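Local structure of uncharacterized protein (Pseudomonas phage YuA, 3PES) at residues 10-18 against 60-68; 20-28 against 77-85. The protein is of unknown function, a small phage protein of the YuA Gp49 family that folds as an antiparallel sheet with a helix packed on it. All coordinates share one frame; numbering follows the deposited sequence. Where two conformers were deposited one is given.

Interaction 1: 10-18 against 60-68; sequences DRVAGIPCL and PWLERKLTE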
loop_
_atom_site.group_PDB
_atom_site.type_symbol
_atom_site.label_atom_id
_atom_site.label_comp_id
_atom_site.label_asym_id
_atom_site.label_seq_id
_atom_site.Cartn_x
_atom_site.Cartn_y
_atom_site.Cartn_z
ATOM N N ASP A 10 0.327 9.571 7.445
ATOM C CA ASP A 10 -0.852 8.855 7.879
ATOM C C ASP A 10 -0.751 8.723 9.393
ATOM O O ASP A 10 -0.076 9.530 10.044
ATOM C CB ASP A 10 -0.980 7.492 7.171
ATOM C CG ASP A 10 -2.440 7.080 6.958
ATOM O OD1 ASP A 10 -2.920 7.134 5.797
ATOM O OD2 ASP A 10 -3.123 6.736 7.951
ATOM N N ARG A 11 -1.453 7.748 9.953
ATOM C CA ARG A 11 -1.446 7.500 11.388
ATOM C C ARG A 11 -1.436 6.007 11.603
ATOM O O ARG A 11 -1.928 5.261 10.751
ATOM C CB ARG A 11 -2.675 8.122 12.068
ATOM C CG ARG A 11 -2.763 9.635 11.891
ATOM C CD ARG A 11 -3.862 10.293 12.704
ATOM N NE ARG A 11 -3.772 11.749 12.589
ATOM C CZ ARG A 11 -3.253 12.558 13.510
ATOM N NH1 ARG A 11 -2.788 12.075 14.653
ATOM N NH2 ARG A 11 -3.210 13.864 13.289
ATOM N N VAL A 12 -0.858 5.580 12.724
ATOM C CA VAL A 12 -0.997 4.210 13.199
ATOM C C VAL A 12 -1.659 4.319 14.558
ATOM O O VAL A 12 -1.119 4.943 15.468
ATOM C CB VAL A 12 0.353 3.488 13.298
ATOM C CG1 VAL A 12 0.207 2.166 14.054
ATOM C CG2 VAL A 12 0.918 3.255 11.902
ATOM N N ALA A 13 -2.855 3.744 14.666
ATOM C CA ALA A 13 -3.670 3.856 15.869
ATOM C C ALA A 13 -3.674 5.302 16.406
ATOM O O ALA A 13 -3.489 5.554 17.594
ATOM C CB ALA A 13 -3.217 2.835 16.927
ATOM N N GLY A 14 -3.866 6.249 15.497
ATOM C CA GLY A 14 -4.003 7.655 15.858
ATOM C C GLY A 14 -2.719 8.446 16.032
ATOM O O GLY A 14 -2.766 9.654 16.240
ATOM N N ILE A 15 -1.577 7.776 15.952
ATOM C CA ILE A 15 -0.281 8.428 16.131
ATOM C C ILE A 15 0.301 8.798 14.767
ATOM O O ILE A 15 0.433 7.928 13.910
ATOM C CB ILE A 15 0.698 7.515 16.885
ATOM C CG1 ILE A 15 0.124 7.162 18.256
ATOM C CG2 ILE A 15 2.059 8.186 17.035
ATOM C CD1 ILE A 15 0.830 6.018 18.910
ATOM N N PRO A 16 0.662 10.083 14.559
ATOM C CA PRO A 16 1.182 10.513 13.250
ATOM C C PRO A 16 2.441 9.762 12.834
ATOM O O PRO A 16 3.318 9.504 13.656
ATOM C CB PRO A 16 1.517 11.993 13.467
ATOM C CG PRO A 16 0.693 12.403 14.594
ATOM C CD PRO A 16 0.500 11.223 15.480
ATOM N N CYS A 17 2.521 9.425 11.552
ATOM C CA CYS A 17 3.693 8.751 11.023
ATOM C C CYS A 17 3.805 9.011 9.546
ATOM O O CYS A 17 2.973 9.701 8.962
ATOM C CB CYS A 17 3.595 7.251 11.244
ATOM S SG CYS A 17 2.230 6.459 10.346
ATOM N N LEU A 18 4.850 8.448 8.957
ATOM C CA LEU A 18 5.024 8.417 7.531
ATOM C C LEU A 18 4.858 6.974 7.087
ATOM O O LEU A 18 5.367 6.042 7.726
ATOM C CB LEU A 18 6.419 8.916 7.190
ATOM C CG LEU A 18 6.762 9.531 5.858
ATOM C CD1 LEU A 18 5.873 10.720 5.554
ATOM C CD2 LEU A 18 8.201 9.979 5.947
ATOM N N PRO A 60 10.117 1.136 14.881
ATOM C CA PRO A 60 9.660 -0.172 15.408
ATOM C C PRO A 60 8.580 -0.058 16.491
ATOM O O PRO A 60 7.733 -0.949 16.621
ATOM C CB PRO A 60 10.933 -0.825 15.971
ATOM C CG PRO A 60 12.048 0.132 15.730
ATOM C CD PRO A 60 11.569 1.359 15.056
ATOM N N TRP A 61 8.618 1.035 17.251
ATOM C CA TRP A 61 7.622 1.244 18.296
ATOM C C TRP A 61 6.220 1.481 17.713
ATOM O O TRP A 61 5.231 1.149 18.360
ATOM C CB TRP A 61 8.058 2.376 19.221
ATOM C CG TRP A 61 8.371 3.596 18.469
ATOM C CD1 TRP A 61 9.537 3.898 17.841
ATOM C CD2 TRP A 61 7.490 4.682 18.227
ATOM N NE1 TRP A 61 9.437 5.117 17.224
ATOM C CE2 TRP A 61 8.183 5.619 17.447
ATOM C CE3 TRP A 61 6.181 4.952 18.590
ATOM C CZ2 TRP A 61 7.616 6.815 17.043
ATOM C CZ3 TRP A 61 5.619 6.138 18.179
ATOM C CH2 TRP A 61 6.334 7.056 17.419
ATOM N N LEU A 62 6.135 2.004 16.497
ATOM C CA LEU A 62 4.853 2.137 15.822
ATOM C C LEU A 62 4.482 0.853 15.117
ATOM O O LEU A 62 3.309 0.458 15.103
ATOM C CB LEU A 62 4.867 3.290 14.814
ATOM C CG LEU A 62 4.601 4.668 15.403
ATOM C CD1 LEU A 62 4.551 5.716 14.320
ATOM C CD2 LEU A 62 3.306 4.660 16.204
ATOM N N GLU A 63 5.470 0.195 14.522
ATOM C CA GLU A 63 5.220 -1.090 13.877
ATOM C C GLU A 63 4.544 -2.052 14.858
ATOM O O GLU A 63 3.597 -2.744 14.493
ATOM C CB GLU A 63 6.524 -1.669 13.327
ATOM N N ARG A 64 4.997 -2.077 16.112
ATOM C CA ARG A 64 4.379 -2.921 17.150
ATOM C C ARG A 64 2.924 -2.559 17.482
ATOM O O ARG A 64 2.160 -3.384 18.021
ATOM C CB ARG A 64 5.222 -2.879 18.421
ATOM C CG ARG A 64 6.469 -3.744 18.367
ATOM C CD ARG A 64 7.216 -3.730 19.705
ATOM N NE ARG A 64 7.546 -2.367 20.117
ATOM C CZ ARG A 64 8.014 -2.009 21.312
ATOM N NH1 ARG A 64 8.225 -2.916 22.261
ATOM N NH2 ARG A 64 8.275 -0.727 21.556
ATOM N N LYS A 65 2.538 -1.329 17.171
ATOM C CA LYS A 65 1.179 -0.873 17.422
ATOM C C LYS A 65 0.230 -1.153 16.270
ATOM O O LYS A 65 -0.968 -0.912 16.387
ATOM C CB LYS A 65 1.154 0.619 17.736
ATOM C CG LYS A 65 1.783 0.976 19.049
ATOM C CD LYS A 65 1.440 2.408 19.382
ATOM C CE LYS A 65 2.033 2.826 20.703
ATOM N NZ LYS A 65 1.404 2.086 21.835
ATOM N N LEU A 66 0.755 -1.631 15.149
ATOM C CA LEU A 66 -0.114 -2.018 14.060
ATOM C C LEU A 66 -0.995 -3.177 14.488
ATOM O O LEU A 66 -0.543 -4.158 15.085
ATOM C CB LEU A 66 0.685 -2.403 12.819
ATOM C CG LEU A 66 1.323 -1.291 11.990
ATOM C CD1 LEU A 66 2.297 -1.920 11.016
ATOM C CD2 LEU A 66 0.274 -0.486 11.235
ATOM N N THR A 67 -2.271 -3.044 14.194
ATOM C CA THR A 67 -3.179 -4.180 14.289
ATOM C C THR A 67 -3.478 -4.655 12.880
ATOM O O THR A 67 -3.208 -3.949 11.914
ATOM C CB THR A 67 -4.488 -3.759 14.925
ATOM O OG1 THR A 67 -5.063 -2.710 14.138
ATOM C CG2 THR A 67 -4.268 -3.278 16.362
ATOM N N GLU A 68 -4.053 -5.839 12.736
ATOM C CA GLU A 68 -4.470 -6.280 11.411
ATOM C C GLU A 68 -5.463 -5.316 10.782
ATOM O O GLU A 68 -5.432 -5.091 9.582
ATOM C CB GLU A 68 -5.017 -7.706 11.450
ATOM C CG GLU A 68 -3.931 -8.751 11.730
ATOM C CD GLU A 68 -2.721 -8.698 10.797
ATOM O OE1 GLU A 68 -2.882 -8.452 9.579
ATOM O OE2 GLU A 68 -1.590 -8.912 11.284
#
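V12 and L62 make up the tightly packed heart of this contact, in which the tip of a beta hairpin meets a short helix and the turn that follows it. V12 places CG1 anti to its backbone N (chi1 169°), which carries this methyl to the turn, 3.7 Å from the carbonyl O of L62. The other methyl, CG2, lies 3.9 Å from CD2 of L66, whose side chain crosses that of V12 at roughly a right angle. L62 forks over strand 15-18: CD1 comes within 3.6 Å of C17 CB, while CD2 rests 3.8 Å from I15 CG2. Its link to V12 of strand 10-12 runs through the carbonyl O and a looser approach of CD2 to V12 CB. The segments thus meet through van der Waals contacts, some of them of methyls on backbone carbonyl oxygens.

Toward solvent lie the partly exposed I15 and the exposed K65. I15 CD1 rests against the aliphatic part of K65, 3.7 Å from its CD, with the two chains crossing nearly perpendicularly; K65 then bends at its last torsion (chi4 -67°). The fit is looser at W61, where CZ3 stands 4.3 Å from I15 CG2 in one of two modelled conformers, a tentative part of the contact. The exposed A13 merely grazes the carbonyl O of K65.

The hairpin closes through a type I' turn from V12 to I15, with G14 in a backbone conformation that calls for glycine. Across that turn, R11 NH1 donates to G14 O at 2.9 Å, from above the carbonyl plane. V51 of strand 46-52 touches V12, C17, L62 and L66, while I74 of helix 68-82 packs on V12 and L66; helix 60-63 and its turn thus lie at the hairpin end of the sheet, next to the start of the long helix.

Interaction 2: 20-28 against 77-85; sequences VVTYWEPYV and AVFDRMEGR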
loop_
_atom_site.group_PDB
_atom_site.type_symbol
_atom_site.label_atom_id
_atom_site.label_comp_id
_atom_site.label_asym_id
_atom_site.label_seq_id
_atom_site.Cartn_x
_atom_site.Cartn_y
_atom_site.Cartn_z
ATOM N N VAL A 20 6.004 4.687 4.026
ATOM C CA VAL A 20 6.912 4.656 2.895
ATOM C C VAL A 20 6.602 3.391 2.097
ATOM O O VAL A 20 6.534 2.281 2.648
ATOM C CB VAL A 20 8.376 4.688 3.383
ATOM C CG1 VAL A 20 9.358 4.345 2.263
ATOM C CG2 VAL A 20 8.673 6.057 3.953
ATOM N N VAL A 21 6.363 3.575 0.804
ATOM C CA VAL A 21 6.091 2.461 -0.081
ATOM C C VAL A 21 7.405 2.023 -0.717
ATOM O O VAL A 21 8.074 2.822 -1.383
ATOM C CB VAL A 21 5.078 2.872 -1.171
ATOM C CG1 VAL A 21 4.702 1.672 -2.025
ATOM C CG2 VAL A 21 3.820 3.486 -0.549
ATOM N N THR A 22 7.775 0.759 -0.498
ATOM C CA THR A 22 9.076 0.245 -0.950
ATOM C C THR A 22 8.981 -0.615 -2.206
ATOM O O THR A 22 9.983 -0.825 -2.897
ATOM C CB THR A 22 9.788 -0.561 0.145
ATOM O OG1 THR A 22 8.976 -1.669 0.511
ATOM C CG2 THR A 22 10.054 0.300 1.385
ATOM N N TYR A 23 7.796 -1.151 -2.467
ATOM C CA TYR A 23 7.544 -1.912 -3.688
ATOM C C TYR A 23 6.087 -1.704 -4.075
ATOM O O TYR A 23 5.223 -1.738 -3.209
ATOM C CB TYR A 23 7.864 -3.410 -3.503
ATOM C CG TYR A 23 7.682 -4.151 -4.813
ATOM C CD1 TYR A 23 8.677 -4.120 -5.796
ATOM C CD2 TYR A 23 6.491 -4.798 -5.111
ATOM C CE1 TYR A 23 8.496 -4.747 -7.031
ATOM C CE2 TYR A 23 6.304 -5.436 -6.340
ATOM C CZ TYR A 23 7.296 -5.395 -7.282
ATOM O OH TYR A 23 7.096 -6.017 -8.488
ATOM N N TRP A 24 5.819 -1.503 -5.362
ATOM C CA TRP A 24 4.430 -1.433 -5.831
ATOM C C TRP A 24 4.262 -2.174 -7.138
ATOM O O TRP A 24 4.938 -1.877 -8.113
ATOM C CB TRP A 24 3.876 0.004 -5.944
ATOM C CG TRP A 24 2.399 -0.014 -6.237
ATOM C CD1 TRP A 24 1.777 0.330 -7.402
ATOM C CD2 TRP A 24 1.361 -0.445 -5.345
ATOM N NE1 TRP A 24 0.417 0.156 -7.279
ATOM C CE2 TRP A 24 0.136 -0.341 -6.036
ATOM C CE3 TRP A 24 1.355 -0.907 -4.027
ATOM C CZ2 TRP A 24 -1.096 -0.673 -5.442
ATOM C CZ3 TRP A 24 0.135 -1.238 -3.430
ATOM C CH2 TRP A 24 -1.068 -1.127 -4.144
ATOM N N GLU A 25 3.340 -3.129 -7.161
ATOM C CA GLU A 25 3.001 -3.825 -8.389
ATOM C C GLU A 25 1.772 -3.135 -8.964
ATOM O O GLU A 25 0.702 -3.231 -8.383
ATOM C CB GLU A 25 2.700 -5.300 -8.117
ATOM C CG GLU A 25 2.609 -6.147 -9.393
ATOM C CD GLU A 25 3.901 -6.146 -10.172
ATOM O OE1 GLU A 25 4.927 -6.579 -9.612
ATOM O OE2 GLU A 25 3.892 -5.724 -11.350
ATOM N N PRO A 26 1.910 -2.447 -10.116
ATOM C CA PRO A 26 0.727 -1.718 -10.619
ATOM C C PRO A 26 -0.476 -2.615 -10.854
ATOM O O PRO A 26 -0.308 -3.758 -11.310
ATOM C CB PRO A 26 1.220 -1.124 -11.951
ATOM C CG PRO A 26 2.692 -0.947 -11.734
ATOM C CD PRO A 26 3.117 -2.150 -10.924
ATOM N N TYR A 27 -1.674 -2.099 -10.570
ATOM C CA TYR A 27 -2.887 -2.863 -10.858
ATOM C C TYR A 27 -3.035 -2.983 -12.372
ATOM O O TYR A 27 -2.915 -1.986 -13.092
ATOM C CB TYR A 27 -4.117 -2.178 -10.279
ATOM C CG TYR A 27 -5.380 -2.992 -10.420
ATOM C CD1 TYR A 27 -5.594 -4.140 -9.644
ATOM C CD2 TYR A 27 -6.369 -2.612 -11.325
ATOM C CE1 TYR A 27 -6.752 -4.886 -9.761
ATOM C CE2 TYR A 27 -7.531 -3.346 -11.442
ATOM C CZ TYR A 27 -7.719 -4.471 -10.656
ATOM O OH TYR A 27 -8.877 -5.186 -10.755
ATOM N N VAL A 28 -3.311 -4.187 -12.865
ATOM C CA VAL A 28 -3.566 -4.418 -14.284
ATOM C C VAL A 28 -4.952 -5.029 -14.354
ATOM O O VAL A 28 -5.198 -6.081 -13.754
ATOM C CB VAL A 28 -2.558 -5.399 -14.911
ATOM C CG1 VAL A 28 -2.753 -5.447 -16.422
ATOM C CG2 VAL A 28 -1.136 -4.944 -14.618
ATOM N N ALA A 77 -4.921 2.656 1.720
ATOM C CA ALA A 77 -4.316 3.979 1.581
ATOM C C ALA A 77 -3.140 3.954 0.602
ATOM O O ALA A 77 -2.963 4.877 -0.207
ATOM C CB ALA A 77 -3.885 4.495 2.956
ATOM N N VAL A 78 -2.324 2.906 0.682
ATOM C CA VAL A 78 -1.219 2.730 -0.253
ATOM C C VAL A 78 -1.738 2.501 -1.674
ATOM O O VAL A 78 -1.243 3.106 -2.612
ATOM C CB VAL A 78 -0.282 1.587 0.217
ATOM C CG1 VAL A 78 0.777 1.250 -0.829
ATOM C CG2 VAL A 78 0.378 1.991 1.528
ATOM N N PHE A 79 -2.729 1.631 -1.836
ATOM C CA PHE A 79 -3.331 1.456 -3.159
ATOM C C PHE A 79 -3.817 2.794 -3.737
ATOM O O PHE A 79 -3.530 3.125 -4.887
ATOM C CB PHE A 79 -4.483 0.449 -3.068
ATOM C CG PHE A 79 -5.142 0.127 -4.398
ATOM C CD1 PHE A 79 -4.873 -1.059 -5.059
ATOM C CD2 PHE A 79 -6.055 1.009 -4.968
ATOM C CE1 PHE A 79 -5.483 -1.350 -6.294
ATOM C CE2 PHE A 79 -6.669 0.711 -6.177
ATOM C CZ PHE A 79 -6.387 -0.470 -6.832
ATOM N N ASP A 80 -4.538 3.564 -2.931
ATOM C CA ASP A 80 -5.109 4.803 -3.430
ATOM C C ASP A 80 -3.998 5.792 -3.795
ATOM O O ASP A 80 -4.083 6.480 -4.795
ATOM C CB ASP A 80 -6.041 5.422 -2.386
ATOM C CG ASP A 80 -7.309 4.614 -2.166
ATOM O OD1 ASP A 80 -7.672 3.737 -2.989
ATOM O OD2 ASP A 80 -7.960 4.884 -1.141
ATOM N N ARG A 81 -2.927 5.833 -3.006
ATOM C CA ARG A 81 -1.793 6.710 -3.317
ATOM C C ARG A 81 -1.109 6.273 -4.615
ATOM O O ARG A 81 -0.807 7.105 -5.474
ATOM C CB ARG A 81 -0.806 6.716 -2.138
ATOM C CG ARG A 81 0.519 7.406 -2.417
ATOM C CD ARG A 81 0.400 8.836 -2.928
ATOM N NE ARG A 81 1.728 9.357 -3.268
ATOM C CZ ARG A 81 2.358 9.107 -4.417
ATOM N NH1 ARG A 81 1.809 8.349 -5.363
ATOM N NH2 ARG A 81 3.560 9.607 -4.615
HETATM N N MSE A 82 -0.883 4.964 -4.765
HETATM C CA MSE A 82 -0.093 4.484 -5.896
HETATM C C MSE A 82 -0.866 4.380 -7.188
HETATM O O MSE A 82 -0.274 4.386 -8.268
HETATM C CB MSE A 82 0.568 3.145 -5.563
HETATM C CG MSE A 82 1.516 3.175 -4.334
HETATM SE SE MSE A 82 2.842 4.557 -4.361
HETATM C CE MSE A 82 3.850 4.013 -5.932
ATOM N N GLU A 83 -2.185 4.309 -7.073
ATOM C CA GLU A 83 -3.047 4.228 -8.249
ATOM C C GLU A 83 -3.700 5.566 -8.599
ATOM O O GLU A 83 -4.571 5.624 -9.452
ATOM C CB GLU A 83 -4.096 3.122 -8.068
ATOM C CG GLU A 83 -3.469 1.732 -7.903
ATOM C CD GLU A 83 -2.840 1.198 -9.171
ATOM O OE1 GLU A 83 -3.347 1.533 -10.267
ATOM O OE2 GLU A 83 -1.846 0.443 -9.071
ATOM N N GLY A 84 -3.238 6.636 -7.953
ATOM C CA GLY A 84 -3.830 7.962 -8.129
ATOM C C GLY A 84 -3.259 8.704 -9.322
ATOM O O GLY A 84 -2.503 8.137 -10.106
ATOM N N ARG A 85 -3.629 9.977 -9.442
ATOM C CA ARG A 85 -3.185 10.820 -10.551
ATOM C C ARG A 85 -2.596 12.145 -10.075
ATOM O O ARG A 85 -2.736 12.519 -8.919
ATOM C CB ARG A 85 -4.350 11.090 -11.506
HETATM O O HOH W 1 -2.498 0.628 -12.598
#
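W24 lays its indole against the last turn of helix 68-82, so that its face, its N-H edge and its six-membered ring meet different residues. Its CG stands anti to the backbone N (chi1 -172°), sending the ring from the strand toward the helix. Over one face sits CB of M82, a selenomethionine, in a CH-pi contact 3.4 Å from the centroid of the five-membered ring and only 7° off its normal. The rest of M82 slides past the indole in the opposite direction, bending at chi2 and chi3; this leaves SE above the same ring as a more distant Met-aromatic contact and brings it 4.1 Å from V21 CG2. V21 and V78 reach toward each other tip to tip, with V21 CG2 and V78 CG1 3.8 Å apart, and V78 CG1 also touches W24 CZ3.

At the far end of the indole, F79 crosses obliquely, its CD1 lying 3.8 Å from W24 CZ2. CG of E83 sits above the centre of the F79 ring, a placement that fits the bent E83 chain reaching back to the strand side.

The carboxylate of E83 supplies the polar part. W24 NE1 donates to OE2 at 2.9 Å, nearly straight and in the indole plane, meeting the anti side of the oxygen with the ring and carboxylate planes 48° apart. The backbone N of Y27 donates to the same OE2 at 3.0 Å from the opposite face of the carboxylate. A water joins E83 OE1 to the carbonyl O of Y27. Two N-H donors gripping one oxygen should restrict rotation of the carboxylate and would be expected to favour its ionised form, fastening the end of the helix to the chain leaving strand 15-25.

In the fold
Interactions 1 and 2 lie at two places along the same three-stranded antiparallel sheet, their centres about 19 Å apart. Strand 15-25 serves both, its beginning in interaction 1 and its end in interaction 2, while helix 60-63 and helix 68-82 follow each other in the chain. The segments alternate in sequence, so the two contacts interlock the sheet with the helical C-terminal part. Their segments touch where D10 OD1 packs 4.0 Å from A77 CB, and D10 also forms a salt bridge with R73 of the long helix. Interaction 2 lies nearer the centre of the chain, about 6 Å from it against about 14 Å for interaction 1.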